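Local coordinates for GH127 beta-L-arabinofuranoside (Geobacillus stearothermophilus, PDB 4QK0), which probably hydrolyses beta-L-arabinofuranosides, removing terminal L-arabinofuranose units as a glycoside hydrolase of family 127, at residues P488-N499 with D524-E535. Sequence-based numbering, arbitrary orientation.
Sequences PGWCRGAEVTIN and DEVKLYFPMPVE
Glu495 and Thr497 pair with Tyr529 and Lys527 through reciprocal backbone hydrogen bonds, which defines strands 495-498 and 524-529 as antiparallel neighbours (axes 4.7 Å apart, 168°) in an antiparallel sheet of the GH127 middle-domain region; strand 468-475 flanks 524-529 on its other edge. The two faces of this pair differ. On the more buried one, Val496 faces Leu528 and Ile498 faces Val526 in non-hydrogen-bonded pairs, and Val496 CG2 meets Leu528 CD2 at 3.4 Å, tighter than ordinary van der Waals contact. Beyond the strand ends the same side continues into Phe530: Pro488 CD sits over its ring face, 3.8 Å from the centroid in a CH-pi contact, while Ala494 CB touches the ring edge. With CG between backbone N and carbonyl carbon, Trp490 brings CH2 to CG of selenomethionine Met532 (3.8 Å); Pro531 O lies at the indole edge, and NE1 bonds Glu361. The opposite face is more solvent-exposed: Thr497 lies alongside Lys527, whose end leads away, and exposed Glu495 runs beside exposed Tyr529, carboxylate at the ring edge, planes 78° apart. At one end, Asn499 OD1 accepts the N-H of Glu525 and ND2 meets Asp524 OD1 from above the carboxylate plane, fixing the amide; Arg518 holds the other Asp524 oxygen. At the far end, next to Pro615 of the second subunit, Arg492 grips Glu535 side-on, planes 18° apart: NE reaches OE2 and NH2 reaches OE1, both at 2.8 Å on syn lone pairs.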
ATOM      1  N   PRO A 488      25.956  22.956  11.415  1.00 24.99           N
ATOM      2  CA  PRO A 488      24.923  22.032  10.873  1.00 27.42           C
ATOM      3  C   PRO A 488      25.506  20.757  10.340  1.00 23.68           C
ATOM      4  O   PRO A 488      26.555  20.768   9.686  1.00 24.07           O
ATOM      5  CB  PRO A 488      24.311  22.819   9.726  1.00 29.97           C
ATOM      6  CG  PRO A 488      24.550  24.264  10.123  1.00 29.51           C
ATOM      7  CD  PRO A 488      25.923  24.242  10.713  1.00 27.29           C
ATOM      8  N   GLY A 489      24.908  19.664  10.777  1.00 28.01           N
ATOM      9  CA  GLY A 489      25.353  18.325  10.379  1.00 30.56           C
ATOM     10  C   GLY A 489      25.379  18.139   8.872  1.00 30.54           C
ATOM     11  O   GLY A 489      26.132  17.329   8.403  1.00 31.77           O
ATOM     12  N   TRP A 490      24.576  18.889   8.114  1.00 29.63           N
ATOM     13  CA  TRP A 490      24.612  18.776   6.633  1.00 30.96           C
ATOM     14  C   TRP A 490      25.850  19.437   6.029  1.00 33.79           C
ATOM     15  O   TRP A 490      26.194  19.199   4.866  1.00 33.29           O
ATOM     16  CB  TRP A 490      23.333  19.335   5.978  1.00 27.82           C
ATOM     17  CG  TRP A 490      23.013  20.762   6.327  1.00 28.45           C
ATOM     18  CD1 TRP A 490      22.079  21.183   7.183  1.00 29.18           C
ATOM     19  CD2 TRP A 490      23.642  21.952   5.796  1.00 27.02           C
ATOM     20  NE1 TRP A 490      22.063  22.564   7.236  1.00 29.09           N
ATOM     21  CE2 TRP A 490      23.033  23.047   6.403  1.00 26.57           C
ATOM     22  CE3 TRP A 490      24.694  22.176   4.897  1.00 26.99           C
ATOM     23  CZ2 TRP A 490      23.417  24.360   6.144  1.00 27.15           C
ATOM     24  CZ3 TRP A 490      25.079  23.460   4.632  1.00 26.15           C
ATOM     25  CH2 TRP A 490      24.440  24.552   5.261  1.00 27.32           C
ATOM     26  N   CYS A 491      26.546  20.244   6.817  1.00 33.58           N
ATOM     27  CA  CYS A 491      27.603  21.084   6.306  1.00 34.89           C
ATOM     28  C   CYS A 491      28.958  20.397   6.382  1.00 34.88           C
ATOM     29  O   CYS A 491      29.225  19.751   7.345  1.00 36.93           O
ATOM     30  CB  CYS A 491      27.642  22.340   7.169  1.00 38.23           C
ATOM     31  SG  CYS A 491      28.871  23.488   6.634  1.00 46.12           S
ATOM     32  N   ARG A 492      29.825  20.578   5.396  1.00 36.51           N
ATOM     33  CA  ARG A 492      31.247  20.179   5.505  1.00 42.08           C
ATOM     34  C   ARG A 492      31.968  21.517   5.524  1.00 40.32           C
ATOM     35  O   ARG A 492      31.608  22.430   4.759  1.00 48.42           O
ATOM     36  CB  ARG A 492      31.822  19.468   4.257  1.00 40.75           C
ATOM     37  CG  ARG A 492      31.009  18.440   3.493  1.00 53.32           C
ATOM     38  CD  ARG A 492      31.122  18.665   1.964  1.00 55.07           C
ATOM     39  NE  ARG A 492      30.299  17.737   1.181  1.00 62.42           N
ATOM     40  CZ  ARG A 492      30.681  16.533   0.719  1.00 65.47           C
ATOM     41  NH1 ARG A 492      31.929  16.083   0.911  1.00 59.71           N
ATOM     42  NH2 ARG A 492      29.810  15.774   0.032  1.00 56.76           N
ATOM     43  N   GLY A 493      33.025  21.629   6.292  1.00 32.95           N
ATOM     44  CA  GLY A 493      33.938  22.766   6.169  1.00 33.32           C
ATOM     45  C   GLY A 493      33.447  24.117   6.603  1.00 30.99           C
ATOM     46  O   GLY A 493      33.680  25.156   5.925  1.00 35.03           O
ATOM     47  N   ALA A 494      32.782  24.159   7.735  1.00 31.62           N
ATOM     48  CA  ALA A 494      32.340  25.467   8.223  1.00 32.80           C
ATOM     49  C   ALA A 494      33.553  26.342   8.548  1.00 33.94           C
ATOM     50  O   ALA A 494      34.561  25.842   9.042  1.00 35.24           O
ATOM     51  CB  ALA A 494      31.496  25.278   9.436  1.00 35.21           C
ATOM     52  N   GLU A 495      33.462  27.635   8.266  1.00 36.70           N
ATOM     53  CA  GLU A 495      34.534  28.572   8.622  1.00 41.81           C
ATOM     54  C   GLU A 495      33.990  29.719   9.508  1.00 42.89           C
ATOM     55  O   GLU A 495      32.834  30.145   9.344  1.00 41.28           O
ATOM     56  CB  GLU A 495      35.156  29.172   7.363  1.00 44.84           C
ATOM     57  CG  GLU A 495      35.811  28.190   6.385  1.00 46.44           C
ATOM     58  CD  GLU A 495      36.205  28.818   5.018  1.00 53.99           C
ATOM     59  OE1 GLU A 495      36.473  30.038   4.922  1.00 65.73           O
ATOM     60  OE2 GLU A 495      36.209  28.115   3.987  1.00 57.17           O
ATOM     61  N   VAL A 496      34.802  30.165  10.466  1.00 39.70           N
ATOM     62  CA  VAL A 496      34.426  31.254  11.395  1.00 38.56           C
ATOM     63  C   VAL A 496      35.490  32.306  11.549  1.00 36.54           C
ATOM     64  O   VAL A 496      36.678  31.979  11.685  1.00 33.70           O
ATOM     65  CB  VAL A 496      34.130  30.749  12.813  1.00 42.80           C
ATOM     66  CG1 VAL A 496      33.738  31.902  13.720  1.00 41.87           C
ATOM     67  CG2 VAL A 496      32.976  29.767  12.779  1.00 46.14           C
ATOM     68  N   THR A 497      35.073  33.576  11.515  1.00 36.28           N
ATOM     69  CA  THR A 497      35.979  34.679  11.810  1.00 36.76           C
ATOM     70  C   THR A 497      35.358  35.565  12.863  1.00 35.41           C
ATOM     71  O   THR A 497      34.136  35.715  12.936  1.00 30.23           O
ATOM     72  CB  THR A 497      36.321  35.577  10.604  1.00 39.39           C
ATOM     73  OG1 THR A 497      35.158  36.285  10.205  1.00 41.23           O
ATOM     74  CG2 THR A 497      36.874  34.782   9.446  1.00 42.52           C
ATOM     75  N   ILE A 498      36.220  36.185  13.648  1.00 37.31           N
ATOM     76  CA  ILE A 498      35.820  37.140  14.689  1.00 38.23           C
ATOM     77  C   ILE A 498      36.591  38.417  14.445  1.00 36.02           C
ATOM     78  O   ILE A 498      37.825  38.398  14.387  1.00 34.08           O
ATOM     79  CB  ILE A 498      36.111  36.590  16.117  1.00 42.83           C
ATOM     80  CG1 ILE A 498      35.201  35.397  16.381  1.00 41.83           C
ATOM     81  CG2 ILE A 498      35.856  37.666  17.186  1.00 40.02           C
ATOM     82  CD1 ILE A 498      35.548  34.614  17.627  1.00 46.78           C
ATOM     83  N   ASN A 499      35.848  39.492  14.240  1.00 37.71           N
ATOM     84  CA  ASN A 499      36.407  40.768  13.820  1.00 40.22           C
ATOM     85  C   ASN A 499      37.414  40.594  12.705  1.00 45.15           C
ATOM     86  O   ASN A 499      38.509  41.135  12.773  1.00 39.55           O
ATOM     87  CB  ASN A 499      37.025  41.501  15.031  1.00 42.60           C
ATOM     88  CG  ASN A 499      35.993  41.832  16.071  1.00 41.03           C
ATOM     89  OD1 ASN A 499      34.829  42.024  15.730  1.00 40.67           O
ATOM     90  ND2 ASN A 499      36.372  41.826  17.324  1.00 41.72           N
ATOM     91  N   ASP A 524      31.405  43.702  18.369  1.00 41.79           N
ATOM     92  CA  ASP A 524      32.113  42.512  17.946  1.00 39.88           C
ATOM     93  C   ASP A 524      31.291  41.806  16.861  1.00 37.98           C
ATOM     94  O   ASP A 524      30.058  41.710  16.937  1.00 39.31           O
ATOM     95  CB  ASP A 524      32.401  41.576  19.121  1.00 36.73           C
ATOM     96  CG  ASP A 524      33.686  41.937  19.864  1.00 39.53           C
ATOM     97  OD1 ASP A 524      34.485  42.760  19.366  1.00 43.73           O
ATOM     98  OD2 ASP A 524      33.932  41.369  20.951  1.00 40.05           O
ATOM     99  N   GLU A 525      31.991  41.323  15.855  1.00 36.20           N
ATOM    100  CA  GLU A 525      31.364  40.670  14.710  1.00 41.04           C
ATOM    101  C   GLU A 525      31.918  39.260  14.462  1.00 38.97           C
ATOM    102  O   GLU A 525      33.127  39.051  14.356  1.00 40.67           O
ATOM    103  CB  GLU A 525      31.556  41.506  13.477  1.00 48.62           C
ATOM    104  CG  GLU A 525      30.612  41.082  12.382  1.00 64.43           C
ATOM    105  CD  GLU A 525      30.801  41.904  11.118  1.00 70.94           C
ATOM    106  OE1 GLU A 525      30.358  43.058  11.114  1.00 74.03           O
ATOM    107  OE2 GLU A 525      31.378  41.389  10.133  1.00 76.72           O
ATOM    108  N   VAL A 526      31.013  38.293  14.450  1.00 37.26           N
ATOM    109  CA  VAL A 526      31.333  36.910  14.130  1.00 35.53           C
ATOM    110  C   VAL A 526      30.739  36.630  12.762  1.00 35.78           C
ATOM    111  O   VAL A 526      29.550  36.851  12.559  1.00 33.35           O
ATOM    112  CB  VAL A 526      30.713  35.939  15.137  1.00 36.56           C
ATOM    113  CG1 VAL A 526      31.081  34.492  14.804  1.00 40.31           C
ATOM    114  CG2 VAL A 526      31.151  36.266  16.553  1.00 33.60           C
ATOM    115  N   LYS A 527      31.591  36.183  11.833  1.00 36.62           N
ATOM    116  CA  LYS A 527      31.152  35.717  10.519  1.00 39.59           C
ATOM    117  C   LYS A 527      31.266  34.212  10.401  1.00 39.11           C
ATOM    118  O   LYS A 527      32.341  33.618  10.656  1.00 36.81           O
ATOM    119  CB  LYS A 527      31.811  36.387   9.294  1.00 45.01           C
ATOM    120  CG  LYS A 527      30.989  37.586   8.869  1.00 50.18           C
ATOM    121  CD  LYS A 527      31.680  38.471   7.856  1.00 55.51           C
ATOM    122  CE  LYS A 527      31.601  37.867   6.465  1.00 61.26           C
ATOM    123  NZ  LYS A 527      30.312  38.182   5.803  1.00 64.54           N
ATOM    124  N   LEU A 528      30.134  33.607  10.038  1.00 40.93           N
ATOM    125  CA  LEU A 528      30.057  32.167   9.807  1.00 40.81           C
ATOM    126  C   LEU A 528      29.855  31.922   8.346  1.00 38.31           C
ATOM    127  O   LEU A 528      29.059  32.601   7.714  1.00 33.11           O
ATOM    128  CB  LEU A 528      28.891  31.574  10.538  1.00 41.68           C
ATOM    129  CG  LEU A 528      28.763  31.820  12.035  1.00 45.07           C
ATOM    130  CD1 LEU A 528      27.492  31.199  12.575  1.00 48.55           C
ATOM    131  CD2 LEU A 528      29.931  31.183  12.716  1.00 47.74           C
ATOM    132  N   TYR A 529      30.585  30.948   7.810  1.00 38.81           N
ATOM    133  CA  TYR A 529      30.436  30.550   6.416  1.00 37.82           C
ATOM    134  C   TYR A 529      30.246  29.033   6.352  1.00 36.22           C
ATOM    135  O   TYR A 529      31.125  28.264   6.770  1.00 26.65           O
ATOM    136  CB  TYR A 529      31.637  30.968   5.579  1.00 44.68           C
ATOM    137  CG  TYR A 529      31.611  30.339   4.193  1.00 58.89           C
ATOM    138  CD1 TYR A 529      30.519  30.543   3.342  1.00 62.19           C
ATOM    139  CD2 TYR A 529      32.667  29.519   3.741  1.00 62.56           C
ATOM    140  CE1 TYR A 529      30.489  29.962   2.084  1.00 68.00           C
ATOM    141  CE2 TYR A 529      32.639  28.936   2.487  1.00 68.47           C
ATOM    142  CZ  TYR A 529      31.546  29.161   1.667  1.00 71.59           C
ATOM    143  OH  TYR A 529      31.492  28.572   0.431  1.00 81.92           O
ATOM    144  N   PHE A 530      29.046  28.637   5.913  1.00 34.01           N
ATOM    145  CA  PHE A 530      28.679  27.247   5.748  1.00 34.72           C
ATOM    146  C   PHE A 530      28.547  27.009   4.243  1.00 32.88           C
ATOM    147  O   PHE A 530      27.548  27.403   3.651  1.00 34.33           O
ATOM    148  CB  PHE A 530      27.341  26.953   6.423  1.00 33.20           C
ATOM    149  CG  PHE A 530      27.319  27.249   7.907  1.00 34.67           C
ATOM    150  CD1 PHE A 530      28.234  26.638   8.782  1.00 34.03           C
ATOM    151  CD2 PHE A 530      26.351  28.068   8.448  1.00 33.61           C
ATOM    152  CE1 PHE A 530      28.207  26.886  10.145  1.00 29.61           C
ATOM    153  CE2 PHE A 530      26.326  28.326   9.816  1.00 34.82           C
ATOM    154  CZ  PHE A 530      27.260  27.727  10.669  1.00 33.24           C
ATOM    155  N   PRO A 531      29.532  26.364   3.627  1.00 32.92           N
ATOM    156  CA  PRO A 531      29.335  25.993   2.212  1.00 33.30           C
ATOM    157  C   PRO A 531      28.051  25.170   1.932  1.00 33.53           C
ATOM    158  O   PRO A 531      27.734  24.246   2.691  1.00 33.36           O
ATOM    159  CB  PRO A 531      30.577  25.170   1.878  1.00 32.96           C
ATOM    160  CG  PRO A 531      31.533  25.342   3.014  1.00 33.10           C
ATOM    161  CD  PRO A 531      30.731  25.744   4.215  1.00 32.45           C
HETATM  162  N   MSE A 532      27.303  25.560   0.894  1.00 34.23           N
HETATM  163  CA  MSE A 532      26.044  24.890   0.474  1.00 33.76           C
HETATM  164  C   MSE A 532      26.173  24.314  -0.948  1.00 30.96           C
HETATM  165  O   MSE A 532      25.507  24.779  -1.867  1.00 30.17           O
HETATM  166  CB  MSE A 532      24.855  25.885   0.489  1.00 30.09           C
HETATM  167  CG  MSE A 532      24.413  26.217   1.877  1.00 29.66           C
HETATM  168 SE   MSE A 532      22.707  27.107   1.772  1.00 31.46          SE
HETATM  169  CE  MSE A 532      22.395  27.314   3.677  1.00 33.04           C
ATOM    170  N   PRO A 533      27.025  23.300  -1.141  1.00 27.67           N
ATOM    171  CA  PRO A 533      27.001  22.596  -2.404  1.00 27.48           C
ATOM    172  C   PRO A 533      25.741  21.769  -2.589  1.00 27.59           C
ATOM    173  O   PRO A 533      25.037  21.466  -1.603  1.00 32.48           O
ATOM    174  CB  PRO A 533      28.172  21.613  -2.272  1.00 26.78           C
ATOM    175  CG  PRO A 533      28.269  21.330  -0.818  1.00 26.58           C
ATOM    176  CD  PRO A 533      27.922  22.658  -0.165  1.00 28.11           C
ATOM    177  N   VAL A 534      25.420  21.404  -3.828  1.00 27.97           N
ATOM    178  CA  VAL A 534      24.283  20.480  -4.058  1.00 27.93           C
ATOM    179  C   VAL A 534      24.755  19.104  -3.648  1.00 24.91           C
ATOM    180  O   VAL A 534      25.725  18.664  -4.149  1.00 24.51           O
ATOM    181  CB  VAL A 534      23.832  20.428  -5.528  1.00 32.06           C
ATOM    182  CG1 VAL A 534      22.751  19.345  -5.742  1.00 31.08           C
ATOM    183  CG2 VAL A 534      23.261  21.772  -5.937  1.00 32.83           C
ATOM    184  N   GLU A 535      24.053  18.446  -2.756  1.00 24.78           N
ATOM    185  CA  GLU A 535      24.431  17.144  -2.352  1.00 27.52           C
ATOM    186  C   GLU A 535      23.441  16.070  -2.870  1.00 27.34           C
ATOM    187  O   GLU A 535      22.244  16.281  -2.910  1.00 24.91           O
ATOM    188  CB  GLU A 535      24.411  17.045  -0.829  1.00 32.01           C
ATOM    189  CG  GLU A 535      25.337  17.989  -0.084  1.00 36.58           C
ATOM    190  CD  GLU A 535      26.802  17.527   0.000  1.00 39.69           C
ATOM    191  OE1 GLU A 535      27.242  16.632  -0.786  1.00 36.39           O
ATOM    192  OE2 GLU A 535      27.533  18.129   0.839  1.00 36.81           O
TER
HETATM  193  O   HOH W   1      26.816  20.238   2.411  1.00 33.78           O
HETATM  194  O   HOH W   2      28.735  21.954   3.195  1.00 27.88           O
HETATM  195  O   HOH W   3      34.457  38.475  11.583  1.00 36.19           O